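Local coordinates for DNA repair protein RAD7 (Saccharomyces cerevisiae, PDB 5ZB2) that takes part in global genome nucleotide excision repair of damaged DNA as a component of the GGR complex, and binds Elc1, at residues D90-L95 and L105-C110; Y120-L125 and E145-I150. One frame throughout, in Å; residues are numbered along the deposited sequence.

How the contacts relate
Both contacts lie in the leucine-rich-repeat part of Rad7, on the same side of the chain's centre, with their own centres about 14 Å apart. Contact 1 is core: helix 89-98 packs on strand 104-108 and the turn after it, and all five touching residues are buried. Contact 2 joins two helices, 115-124 and 141-150, and runs from a buried aromatic end to an exposed glutamate. Neither has a hydrogen bond across it; contact 1 rests on leucines, a tyrosine and a cysteine, contact 2 on an alanine set between larger groups. They share no element but touch, with K93 CB against Y120 CD2 (3.6 Å) and L107 CD1 against I121 CD1.

Contact 1 of 2, residues D90-L95 and L105-C110; sequences DGYKTL and LSLQMC. With 9FO (3,6,9,12,15,18,21,24,27,30,33,36,39,42,45,48,51,54,57-nonadecaoxanonapentacontane-1,59-diol), chain K.
Y92 and L95 of helix 89-98 meet L105, L107 and C110, whose side chains point toward the helix from strand 104-108 and its following turn, the helix-on-strand packing of a leucine-rich-repeat solenoid. The tight part lies round the tyrosine. With CG anti to its carbonyl carbon (chi1 -66°), Y92 sends its ring out from the helix, and L107 runs alongside it, pointing the other way, with L107 CD1 coming obliquely to within 3.8 Å of Y92 CE1. The phenol end reaches further, to the turn, where Y92 OH lies 3.2 Å from C110 CB. One turn along the helix the packing is looser: L95 CD2 and L105 CD1 approach to 4.4 Å, and L79 of the preceding strand touches both leucines. L133 of strand 130-134 and L113 also pack on L107.

The other side of the helix is polar and faces a long polyethylene glycol chain. K93 bends at chi3, and its NZ lies almost in line with the D90 CG–OD1 bond, in a salt bridge of 2.9 Å to OD1. The same amine pairs with E116 and with D90 OD2 of a second copy of the protein, whose K93 pairs in return with D90 OD2 here. The glycol lies on D90 through its carbon CBF, 3.4 Å from D90 CG, and on the methyl of T94. The threonine hydroxyl turns back to the helix: T94 OG1 donates to D90 O over 3.0 Å from above the carbonyl plane, and that oxygen also accepts from T94 N.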
ATOM      1  N   ASP A  90      -3.645   2.804  -3.141  1.00 34.98           N
ATOM      2  CA  ASP A  90      -3.631   2.316  -1.766  1.00 38.86           C
ATOM      3  C   ASP A  90      -4.956   2.600  -1.070  1.00 36.78           C
ATOM      4  O   ASP A  90      -5.414   1.802  -0.244  1.00 36.95           O
ATOM      5  CB  ASP A  90      -2.472   2.947  -0.988  1.00 41.34           C
ATOM      6  CG  ASP A  90      -1.147   2.243  -1.232  1.00 42.88           C
ATOM      7  OD1 ASP A  90      -1.158   1.069  -1.659  1.00 40.30           O
ATOM      8  OD2 ASP A  90      -0.090   2.861  -0.979  1.00 44.20           O
ATOM      9  N   GLY A  91      -5.585   3.734  -1.381  1.00 36.53           N
ATOM     10  CA  GLY A  91      -6.908   4.005  -0.840  1.00 38.13           C
ATOM     11  C   GLY A  91      -7.904   2.914  -1.178  1.00 34.92           C
ATOM     12  O   GLY A  91      -8.663   2.456  -0.320  1.00 30.80           O
ATOM     13  N   TYR A  92      -7.910   2.474  -2.440  1.00 35.04           N
ATOM     14  CA  TYR A  92      -8.821   1.411  -2.848  1.00 33.80           C
ATOM     15  C   TYR A  92      -8.503   0.109  -2.126  1.00 35.58           C
ATOM     16  O   TYR A  92      -9.415  -0.633  -1.734  1.00 35.19           O
ATOM     17  CB  TYR A  92      -8.748   1.214  -4.361  1.00 35.27           C
ATOM     18  CG  TYR A  92      -9.265   2.387  -5.163  1.00 34.55           C
ATOM     19  CD1 TYR A  92     -10.619   2.704  -5.173  1.00 34.57           C
ATOM     20  CD2 TYR A  92      -8.406   3.167  -5.924  1.00 33.67           C
ATOM     21  CE1 TYR A  92     -11.099   3.771  -5.906  1.00 34.99           C
ATOM     22  CE2 TYR A  92      -8.879   4.237  -6.663  1.00 34.59           C
ATOM     23  CZ  TYR A  92     -10.225   4.531  -6.651  1.00 33.94           C
ATOM     24  OH  TYR A  92     -10.699   5.592  -7.383  1.00 30.51           O
ATOM     25  N   LYS A  93      -7.215  -0.190  -1.945  1.00 36.93           N
ATOM     26  CA  LYS A  93      -6.828  -1.405  -1.235  1.00 38.33           C
ATOM     27  C   LYS A  93      -7.280  -1.359   0.221  1.00 38.44           C
ATOM     28  O   LYS A  93      -7.760  -2.361   0.760  1.00 37.27           O
ATOM     29  CB  LYS A  93      -5.313  -1.601  -1.331  1.00 39.28           C
ATOM     30  CG  LYS A  93      -4.823  -1.953  -2.735  1.00 38.84           C
ATOM     31  CD  LYS A  93      -3.392  -1.477  -2.999  1.00 38.82           C
ATOM     32  CE  LYS A  93      -2.371  -2.196  -2.124  1.00 42.15           C
ATOM     33  NZ  LYS A  93      -0.977  -1.732  -2.391  1.00 41.80           N
ATOM     34  N   THR A  94      -7.144  -0.202   0.873  1.00 37.08           N
ATOM     35  CA  THR A  94      -7.530  -0.104   2.278  1.00 40.23           C
ATOM     36  C   THR A  94      -9.040  -0.231   2.436  1.00 38.24           C
ATOM     37  O   THR A  94      -9.523  -0.911   3.352  1.00 38.48           O
ATOM     38  CB  THR A  94      -7.037   1.218   2.877  1.00 42.16           C
ATOM     39  OG1 THR A  94      -5.620   1.336   2.696  1.00 43.37           O
ATOM     40  CG2 THR A  94      -7.356   1.291   4.366  1.00 44.79           C
ATOM     41  N   LEU A  95      -9.802   0.411   1.549  1.00 38.76           N
ATOM     42  CA  LEU A  95     -11.255   0.269   1.567  1.00 38.11           C
ATOM     43  C   LEU A  95     -11.657  -1.201   1.516  1.00 40.01           C
ATOM     44  O   LEU A  95     -12.478  -1.664   2.316  1.00 40.85           O
ATOM     45  CB  LEU A  95     -11.862   1.039   0.392  1.00 38.48           C
ATOM     46  CG  LEU A  95     -13.376   0.916   0.201  1.00 36.71           C
ATOM     47  CD1 LEU A  95     -14.113   1.597   1.347  1.00 38.01           C
ATOM     48  CD2 LEU A  95     -13.794   1.495  -1.142  1.00 34.82           C
ATOM     49  N   LEU A 105     -20.819  -1.769  -4.918  1.00 38.89           N
ATOM     50  CA  LEU A 105     -19.830  -0.701  -4.867  1.00 37.49           C
ATOM     51  C   LEU A 105     -19.829   0.042  -6.192  1.00 36.05           C
ATOM     52  O   LEU A 105     -19.761  -0.578  -7.258  1.00 33.98           O
ATOM     53  CB  LEU A 105     -18.431  -1.254  -4.568  1.00 36.03           C
ATOM     54  CG  LEU A 105     -17.309  -0.221  -4.440  1.00 34.71           C
ATOM     55  CD1 LEU A 105     -17.539   0.698  -3.250  1.00 35.36           C
ATOM     56  CD2 LEU A 105     -15.975  -0.928  -4.318  1.00 36.08           C
ATOM     57  N   SER A 106     -19.912   1.366  -6.119  1.00 35.68           N
ATOM     58  CA  SER A 106     -19.862   2.221  -7.295  1.00 36.40           C
ATOM     59  C   SER A 106     -18.715   3.203  -7.123  1.00 35.51           C
ATOM     60  O   SER A 106     -18.719   4.003  -6.181  1.00 33.79           O
ATOM     61  CB  SER A 106     -21.184   2.961  -7.496  1.00 35.64           C
ATOM     62  OG  SER A 106     -21.097   3.843  -8.601  1.00 35.66           O
ATOM     63  N   LEU A 107     -17.744   3.142  -8.034  1.00 33.59           N
ATOM     64  CA  LEU A 107     -16.561   4.003  -8.017  1.00 35.78           C
ATOM     65  C   LEU A 107     -16.585   4.846  -9.289  1.00 33.85           C
ATOM     66  O   LEU A 107     -16.213   4.369 -10.367  1.00 34.53           O
ATOM     67  CB  LEU A 107     -15.279   3.173  -7.920  1.00 35.32           C
ATOM     68  CG  LEU A 107     -15.189   2.213  -6.731  1.00 36.43           C
ATOM     69  CD1 LEU A 107     -13.906   1.381  -6.772  1.00 32.55           C
ATOM     70  CD2 LEU A 107     -15.284   2.974  -5.416  1.00 36.55           C
ATOM     71  N   GLN A 108     -17.021   6.093  -9.164  1.00 34.75           N
ATOM     72  CA  GLN A 108     -17.159   6.993 -10.301  1.00 35.64           C
ATOM     73  C   GLN A 108     -15.955   7.928 -10.355  1.00 33.72           C
ATOM     74  O   GLN A 108     -15.565   8.508  -9.336  1.00 32.20           O
ATOM     75  CB  GLN A 108     -18.459   7.794 -10.203  1.00 36.91           C
ATOM     76  CG  GLN A 108     -19.718   6.938 -10.030  1.00 37.17           C
ATOM     77  CD  GLN A 108     -20.034   6.091 -11.254  1.00 38.54           C
ATOM     78  OE1 GLN A 108     -20.200   6.606 -12.359  1.00 37.11           O
ATOM     79  NE2 GLN A 108     -20.119   4.782 -11.057  1.00 37.46           N
ATOM     80  N   MET A 109     -15.367   8.066 -11.543  1.00 33.32           N
ATOM     81  CA  MET A 109     -14.155   8.860 -11.729  1.00 34.71           C
ATOM     82  C   MET A 109     -13.000   8.263 -10.923  1.00 35.29           C
ATOM     83  O   MET A 109     -12.360   8.937 -10.112  1.00 34.06           O
ATOM     84  CB  MET A 109     -14.396  10.326 -11.354  1.00 34.78           C
ATOM     85  CG  MET A 109     -15.604  10.952 -12.051  1.00 36.29           C
ATOM     86  SD  MET A 109     -15.872  12.688 -11.627  1.00 40.11           S
ATOM     87  CE  MET A 109     -14.419  13.442 -12.360  1.00 38.78           C
ATOM     88  N   CYS A 110     -12.741   6.978 -11.162  1.00 31.95           N
ATOM     89  CA  CYS A 110     -11.731   6.220 -10.417  1.00 34.20           C
ATOM     90  C   CYS A 110     -10.450   6.069 -11.240  1.00 31.23           C
ATOM     91  O   CYS A 110      -9.957   4.971 -11.494  1.00 30.75           O
ATOM     92  CB  CYS A 110     -12.295   4.860 -10.011  1.00 33.50           C
ATOM     93  SG  CYS A 110     -12.927   3.836 -11.396  1.00 33.47           S
TER
HETATM   94  OAA 9FO K 609       0.328 -11.126   4.003  0.50 64.89           O
HETATM   95  CAB 9FO K 609      -0.404 -10.166   4.712  0.50 59.31           C
HETATM   96  CAC 9FO K 609       0.443  -9.625   5.864  0.50 54.69           C
HETATM   97  OAD 9FO K 609      -0.378  -9.024   6.824  0.50 55.34           O
HETATM   98  CAE 9FO K 609      -0.861  -7.759   6.480  0.50 55.15           C
HETATM   99  CAF 9FO K 609      -2.029  -7.399   7.397  0.50 56.42           C
HETATM  100  OAG 9FO K 609      -2.903  -6.538   6.725  0.50 57.49           O
HETATM  101  CAH 9FO K 609      -3.761  -7.179   5.825  0.50 57.66           C
HETATM  102  CAI 9FO K 609      -3.873  -6.321   4.573  0.50 55.74           C
HETATM  103  OAJ 9FO K 609      -2.794  -6.624   3.739  0.50 54.91           O
HETATM  104  CAK 9FO K 609      -2.248  -5.524   3.070  0.50 53.65           C
HETATM  105  CAL 9FO K 609      -0.889  -5.911   2.496  0.50 52.67           C
HETATM  106  OAM 9FO K 609       0.037  -4.895   2.755  0.50 50.69           O
HETATM  107  CAN 9FO K 609       1.319  -5.361   3.058  0.50 48.54           C
HETATM  108  CAO 9FO K 609       1.353  -5.822   4.508  0.50 49.49           C
HETATM  109  OAP 9FO K 609       2.301  -5.076   5.217  0.50 47.40           O
HETATM  110  CAQ 9FO K 609       2.253  -5.277   6.598  0.50 49.35           C
HETATM  111  CAR 9FO K 609       1.102  -4.465   7.177  0.50 51.41           C
HETATM  112  OAS 9FO K 609       1.234  -4.359   8.563  0.50 51.58           O
HETATM  113  CAT 9FO K 609       0.014  -4.355   9.250  0.50 54.41           C
HETATM  114  CAU 9FO K 609      -0.820  -3.124   8.893  0.50 56.88           C
HETATM  115  OAV 9FO K 609      -2.061  -3.537   8.399  0.50 58.13           O
HETATM  116  CAW 9FO K 609      -2.850  -2.499   7.892  0.50 58.12           C
HETATM  117  CAX 9FO K 609      -4.129  -3.083   7.296  0.50 58.17           C
HETATM  118  OAY 9FO K 609      -4.024  -3.165   5.903  0.50 55.49           O
HETATM  119  CAZ 9FO K 609      -4.195  -1.951   5.224  0.50 53.84           C
HETATM  120  CBA 9FO K 609      -4.326  -2.224   3.728  0.50 52.67           C
HETATM  121  OBB 9FO K 609      -3.375  -1.496   3.008  0.50 52.02           O
HETATM  122  CBC 9FO K 609      -2.185  -2.175   2.719  0.50 51.87           C
HETATM  123  CBD 9FO K 609      -1.376  -1.334   1.738  0.50 50.51           C
HETATM  124  OBE 9FO K 609      -0.678  -0.355   2.447  0.50 50.57           O
HETATM  125  CBF 9FO K 609      -0.729   0.900   1.839  0.50 49.66           C
HETATM  126  CBG 9FO K 609       0.131   1.879   2.629  0.50 51.08           C
HETATM  127  OBH 9FO K 609       0.347   1.366   3.917  0.50 51.91           O
HETATM  128  CBI 9FO K 609       0.586   2.334   4.903  0.50 52.42           C
HETATM  129  CBJ 9FO K 609       0.239   1.770   6.279  0.50 53.38           C
HETATM  130  OBK 9FO K 609      -0.425   2.760   7.017  0.50 55.04           O
HETATM  131  CBL 9FO K 609      -1.539   2.320   7.746  0.50 56.59           C
HETATM  132  CBM 9FO K 609      -2.465   3.505   8.003  0.50 58.28           C
HETATM  133  OBN 9FO K 609      -3.686   3.045   8.506  0.50 59.41           O
HETATM  134  CBO 9FO K 609      -4.673   2.824   7.540  0.50 57.70           C
HETATM  135  CBP 9FO K 609      -5.344   4.141   7.148  0.50 55.21           C
HETATM  136  OBQ 9FO K 609      -5.815   4.009   5.837  0.50 52.05           O
HETATM  137  CBR 9FO K 609      -5.927   5.189   5.093  0.50 51.47           C
HETATM  138  CBS 9FO K 609      -5.807   4.802   3.623  0.50 49.53           C
HETATM  139  OBT 9FO K 609      -4.920   5.680   2.991  0.50 48.47           O
HETATM  140  CBU 9FO K 609      -4.191   5.112   1.940  0.50 47.27           C
HETATM  141  CBV 9FO K 609      -2.943   5.952   1.704  0.50 49.28           C
HETATM  142  OBW 9FO K 609      -1.935   5.502   2.560  0.50 51.44           O
HETATM  143  CBX 9FO K 609      -0.743   6.230   2.472  0.50 52.79           C
HETATM  144  CBY 9FO K 609       0.129   5.937   3.689  0.50 53.82           C
HETATM  145  OBZ 9FO K 609      -0.641   5.973   4.857  0.50 54.73           O
HETATM  146  CCA 9FO K 609      -0.104   6.789   5.862  0.50 55.99           C
HETATM  147  CCB 9FO K 609      -0.796   6.484   7.188  0.50 57.50           C
HETATM  148  OCC 9FO K 609      -1.947   7.257   7.380  0.50 58.45           O
HETATM  149  CCD 9FO K 609      -2.993   7.067   6.471  0.50 56.13           C
HETATM  150  CCE 9FO K 609      -2.858   8.126   5.380  0.50 55.75           C
HETATM  151  OCF 9FO K 609      -4.071   8.793   5.176  0.50 55.14           O
HETATM  152  CCG 9FO K 609      -4.144   9.495   3.965  0.50 54.48           C
HETATM  153  CCH 9FO K 609      -2.891  10.344   3.744  0.50 59.37           C
HETATM  154  OCI 9FO K 609      -3.179  11.388   2.856  0.50 64.70           O

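Contact 2 of 2, residues Y120-L125 and E145-I150; sequences YIAEKL and EKFFVI
A122 puts its methyl between F147 and I150 where two neighbouring helices run nearly parallel, their segment axes 13° apart and 9.7 Å at closest approach. F147 has CG anti to its backbone N (chi1 167°), which carries the ring across to the alanine; F147 CD1 and CE1 each lie 3.7 Å from A122 CB, the methyl approaching obliquely. I150 closes on the same methyl with its CG2 branch, 3.6 Å from A122 CB and 3.9 Å from E123 CG. The other branch of I150, with CG1 anti to the carbonyl carbon (chi1 -66°), crosses the extended E123 chain at about a right angle and brings I150 CD1 to 3.5 Å from E123 OE2, a van der Waals contact. Cutting I150 back to an alanine here would probably open a gap beside the A122 methyl and leave the aliphatic part of E123 without this partner. E123 itself is exposed, whereas F147 and A122 are buried. R154 NH1 hydrogen-bonds both A122 O and I150 O, linking the two helices near their C-terminal ends. Along the row of solenoid helices, Y120 and K124 lean on helix 89-98, while F148 and V149 pack against helix 168-178, and the F148 ring meets F158 of strand 157-161 edge-to-face.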
ATOM      1  N   TYR A 120      -7.646  -6.503  -5.438  1.00 34.65           N
ATOM      2  CA  TYR A 120      -8.012  -6.397  -4.028  1.00 38.99           C
ATOM      3  C   TYR A 120      -9.528  -6.390  -3.864  1.00 39.01           C
ATOM      4  O   TYR A 120     -10.078  -7.090  -3.006  1.00 40.38           O
ATOM      5  CB  TYR A 120      -7.410  -5.130  -3.421  1.00 39.27           C
ATOM      6  CG  TYR A 120      -6.118  -5.324  -2.663  1.00 42.88           C
ATOM      7  CD1 TYR A 120      -4.949  -5.694  -3.317  1.00 44.85           C
ATOM      8  CD2 TYR A 120      -6.059  -5.095  -1.294  1.00 42.62           C
ATOM      9  CE1 TYR A 120      -3.761  -5.852  -2.623  1.00 47.30           C
ATOM     10  CE2 TYR A 120      -4.877  -5.248  -0.591  1.00 45.48           C
ATOM     11  CZ  TYR A 120      -3.733  -5.625  -1.260  1.00 48.39           C
ATOM     12  OH  TYR A 120      -2.559  -5.777  -0.558  1.00 48.42           O
ATOM     13  N   ILE A 121     -10.220  -5.594  -4.684  1.00 37.14           N
ATOM     14  CA  ILE A 121     -11.677  -5.511  -4.607  1.00 37.80           C
ATOM     15  C   ILE A 121     -12.301  -6.883  -4.835  1.00 38.07           C
ATOM     16  O   ILE A 121     -13.183  -7.317  -4.086  1.00 37.27           O
ATOM     17  CB  ILE A 121     -12.201  -4.473  -5.615  1.00 36.63           C
ATOM     18  CG1 ILE A 121     -11.828  -3.069  -5.146  1.00 34.78           C
ATOM     19  CG2 ILE A 121     -13.716  -4.589  -5.805  1.00 36.05           C
ATOM     20  CD1 ILE A 121     -12.028  -2.001  -6.186  1.00 36.51           C
ATOM     21  N   ALA A 122     -11.853  -7.584  -5.876  1.00 37.38           N
ATOM     22  CA  ALA A 122     -12.442  -8.878  -6.207  1.00 39.41           C
ATOM     23  C   ALA A 122     -12.134  -9.941  -5.157  1.00 40.96           C
ATOM     24  O   ALA A 122     -12.957 -10.833  -4.924  1.00 41.05           O
ATOM     25  CB  ALA A 122     -11.943  -9.344  -7.574  1.00 37.90           C
ATOM     26  N   GLU A 123     -10.964  -9.872  -4.518  1.00 42.48           N
ATOM     27  CA  GLU A 123     -10.522 -10.950  -3.643  1.00 43.63           C
ATOM     28  C   GLU A 123     -10.760 -10.685  -2.161  1.00 42.05           C
ATOM     29  O   GLU A 123     -10.804 -11.642  -1.385  1.00 44.84           O
ATOM     30  CB  GLU A 123      -9.036 -11.234  -3.876  1.00 47.57           C
ATOM     31  CG  GLU A 123      -8.750 -11.764  -5.277  1.00 52.59           C
ATOM     32  CD  GLU A 123      -7.304 -12.168  -5.485  1.00 63.32           C
ATOM     33  OE1 GLU A 123      -6.412 -11.558  -4.854  1.00 66.46           O
ATOM     34  OE2 GLU A 123      -7.059 -13.100  -6.281  1.00 65.82           O
ATOM     35  N   LYS A 124     -10.927  -9.428  -1.749  1.00 41.13           N
ATOM     36  CA  LYS A 124     -11.106  -9.105  -0.340  1.00 43.53           C
ATOM     37  C   LYS A 124     -12.548  -8.789   0.031  1.00 43.30           C
ATOM     38  O   LYS A 124     -12.855  -8.703   1.225  1.00 42.20           O
ATOM     39  CB  LYS A 124     -10.217  -7.916   0.049  1.00 43.10           C
ATOM     40  CG  LYS A 124      -8.728  -8.141  -0.193  1.00 45.26           C
ATOM     41  CD  LYS A 124      -8.208  -9.324   0.591  1.00 53.77           C
ATOM     42  CE  LYS A 124      -6.758  -9.591   0.276  1.00 65.84           C
ATOM     43  NZ  LYS A 124      -6.289 -10.856   0.912  1.00 68.04           N
ATOM     44  N   LEU A 125     -13.431  -8.605  -0.953  1.00 40.93           N
ATOM     45  CA  LEU A 125     -14.841  -8.351  -0.691  1.00 42.17           C
ATOM     46  C   LEU A 125     -15.637  -9.597  -1.059  1.00 42.32           C
ATOM     47  O   LEU A 125     -16.186  -9.679  -2.166  1.00 41.01           O
ATOM     48  CB  LEU A 125     -15.332  -7.135  -1.479  1.00 42.05           C
ATOM     49  CG  LEU A 125     -14.616  -5.819  -1.174  1.00 40.87           C
ATOM     50  CD1 LEU A 125     -15.131  -4.723  -2.094  1.00 41.54           C
ATOM     51  CD2 LEU A 125     -14.789  -5.419   0.284  1.00 43.20           C
ATOM     52  N   GLU A 145      -9.712  -9.542 -17.873  1.00 40.25           N
ATOM     53  CA  GLU A 145      -9.926 -10.987 -17.902  1.00 43.08           C
ATOM     54  C   GLU A 145      -9.678 -11.606 -16.531  1.00 41.61           C
ATOM     55  O   GLU A 145     -10.497 -12.388 -16.036  1.00 40.41           O
ATOM     56  CB  GLU A 145      -9.028 -11.636 -18.954  1.00 47.58           C
ATOM     57  CG  GLU A 145      -9.204 -13.150 -19.039  1.00 55.71           C
ATOM     58  CD  GLU A 145      -8.513 -13.773 -20.241  1.00 63.53           C
ATOM     59  OE1 GLU A 145      -7.771 -13.061 -20.952  1.00 64.63           O
ATOM     60  OE2 GLU A 145      -8.713 -14.985 -20.471  1.00 78.16           O
ATOM     61  N   LYS A 146      -8.545 -11.273 -15.903  1.00 40.28           N
ATOM     62  CA  LYS A 146      -8.248 -11.833 -14.587  1.00 40.11           C
ATOM     63  C   LYS A 146      -9.329 -11.471 -13.577  1.00 39.05           C
ATOM     64  O   LYS A 146      -9.717 -12.299 -12.746  1.00 38.34           O
ATOM     65  CB  LYS A 146      -6.887 -11.346 -14.097  1.00 42.66           C
ATOM     66  CG  LYS A 146      -5.712 -11.898 -14.874  1.00 46.55           C
ATOM     67  CD  LYS A 146      -4.398 -11.561 -14.191  1.00 63.34           C
ATOM     68  CE  LYS A 146      -3.206 -11.980 -15.036  1.00 65.44           C
ATOM     69  NZ  LYS A 146      -3.117 -11.200 -16.302  1.00 61.62           N
ATOM     70  N   PHE A 147      -9.826 -10.236 -13.634  1.00 38.38           N
ATOM     71  CA  PHE A 147     -10.862  -9.813 -12.698  1.00 37.95           C
ATOM     72  C   PHE A 147     -12.145 -10.613 -12.895  1.00 38.46           C
ATOM     73  O   PHE A 147     -12.795 -11.003 -11.917  1.00 37.87           O
ATOM     74  CB  PHE A 147     -11.120  -8.313 -12.860  1.00 35.80           C
ATOM     75  CG  PHE A 147     -12.364  -7.834 -12.175  1.00 34.07           C
ATOM     76  CD1 PHE A 147     -12.384  -7.632 -10.809  1.00 35.74           C
ATOM     77  CD2 PHE A 147     -13.513  -7.578 -12.902  1.00 36.10           C
ATOM     78  CE1 PHE A 147     -13.527  -7.189 -10.179  1.00 37.29           C
ATOM     79  CE2 PHE A 147     -14.656  -7.133 -12.278  1.00 36.26           C
ATOM     80  CZ  PHE A 147     -14.663  -6.935 -10.913  1.00 37.22           C
ATOM     81  N   PHE A 148     -12.522 -10.879 -14.148  1.00 36.42           N
ATOM     82  CA  PHE A 148     -13.759 -11.614 -14.405  1.00 38.54           C
ATOM     83  C   PHE A 148     -13.630 -13.088 -14.038  1.00 39.98           C
ATOM     84  O   PHE A 148     -14.607 -13.697 -13.590  1.00 39.08           O
ATOM     85  CB  PHE A 148     -14.164 -11.459 -15.869  1.00 35.08           C
ATOM     86  CG  PHE A 148     -14.511 -10.048 -16.253  1.00 36.03           C
ATOM     87  CD1 PHE A 148     -15.318  -9.275 -15.439  1.00 34.74           C
ATOM     88  CD2 PHE A 148     -14.016  -9.490 -17.418  1.00 35.79           C
ATOM     89  CE1 PHE A 148     -15.635  -7.977 -15.785  1.00 32.67           C
ATOM     90  CE2 PHE A 148     -14.327  -8.194 -17.766  1.00 34.84           C
ATOM     91  CZ  PHE A 148     -15.135  -7.438 -16.948  1.00 33.60           C
ATOM     92  N   VAL A 149     -12.446 -13.680 -14.207  1.00 40.34           N
ATOM     93  CA  VAL A 149     -12.239 -15.052 -13.743  1.00 41.93           C
ATOM     94  C   VAL A 149     -12.460 -15.133 -12.237  1.00 42.28           C
ATOM     95  O   VAL A 149     -13.142 -16.035 -11.737  1.00 43.49           O
ATOM     96  CB  VAL A 149     -10.836 -15.548 -14.138  1.00 41.55           C
ATOM     97  CG1 VAL A 149     -10.529 -16.902 -13.497  1.00 40.49           C
ATOM     98  CG2 VAL A 149     -10.715 -15.647 -15.653  1.00 41.01           C
ATOM     99  N   ILE A 150     -11.894 -14.182 -11.492  1.00 41.27           N
ATOM    100  CA  ILE A 150     -12.044 -14.177 -10.040  1.00 42.35           C
ATOM    101  C   ILE A 150     -13.500 -13.979  -9.641  1.00 43.96           C
ATOM    102  O   ILE A 150     -13.944 -14.508  -8.615  1.00 46.50           O
ATOM    103  CB  ILE A 150     -11.139 -13.093  -9.418  1.00 42.93           C
ATOM    104  CG1 ILE A 150      -9.668 -13.451  -9.643  1.00 43.29           C
ATOM    105  CG2 ILE A 150     -11.422 -12.935  -7.921  1.00 44.28           C
ATOM    106  CD1 ILE A 150      -8.699 -12.364  -9.253  1.00 43.80           C
TER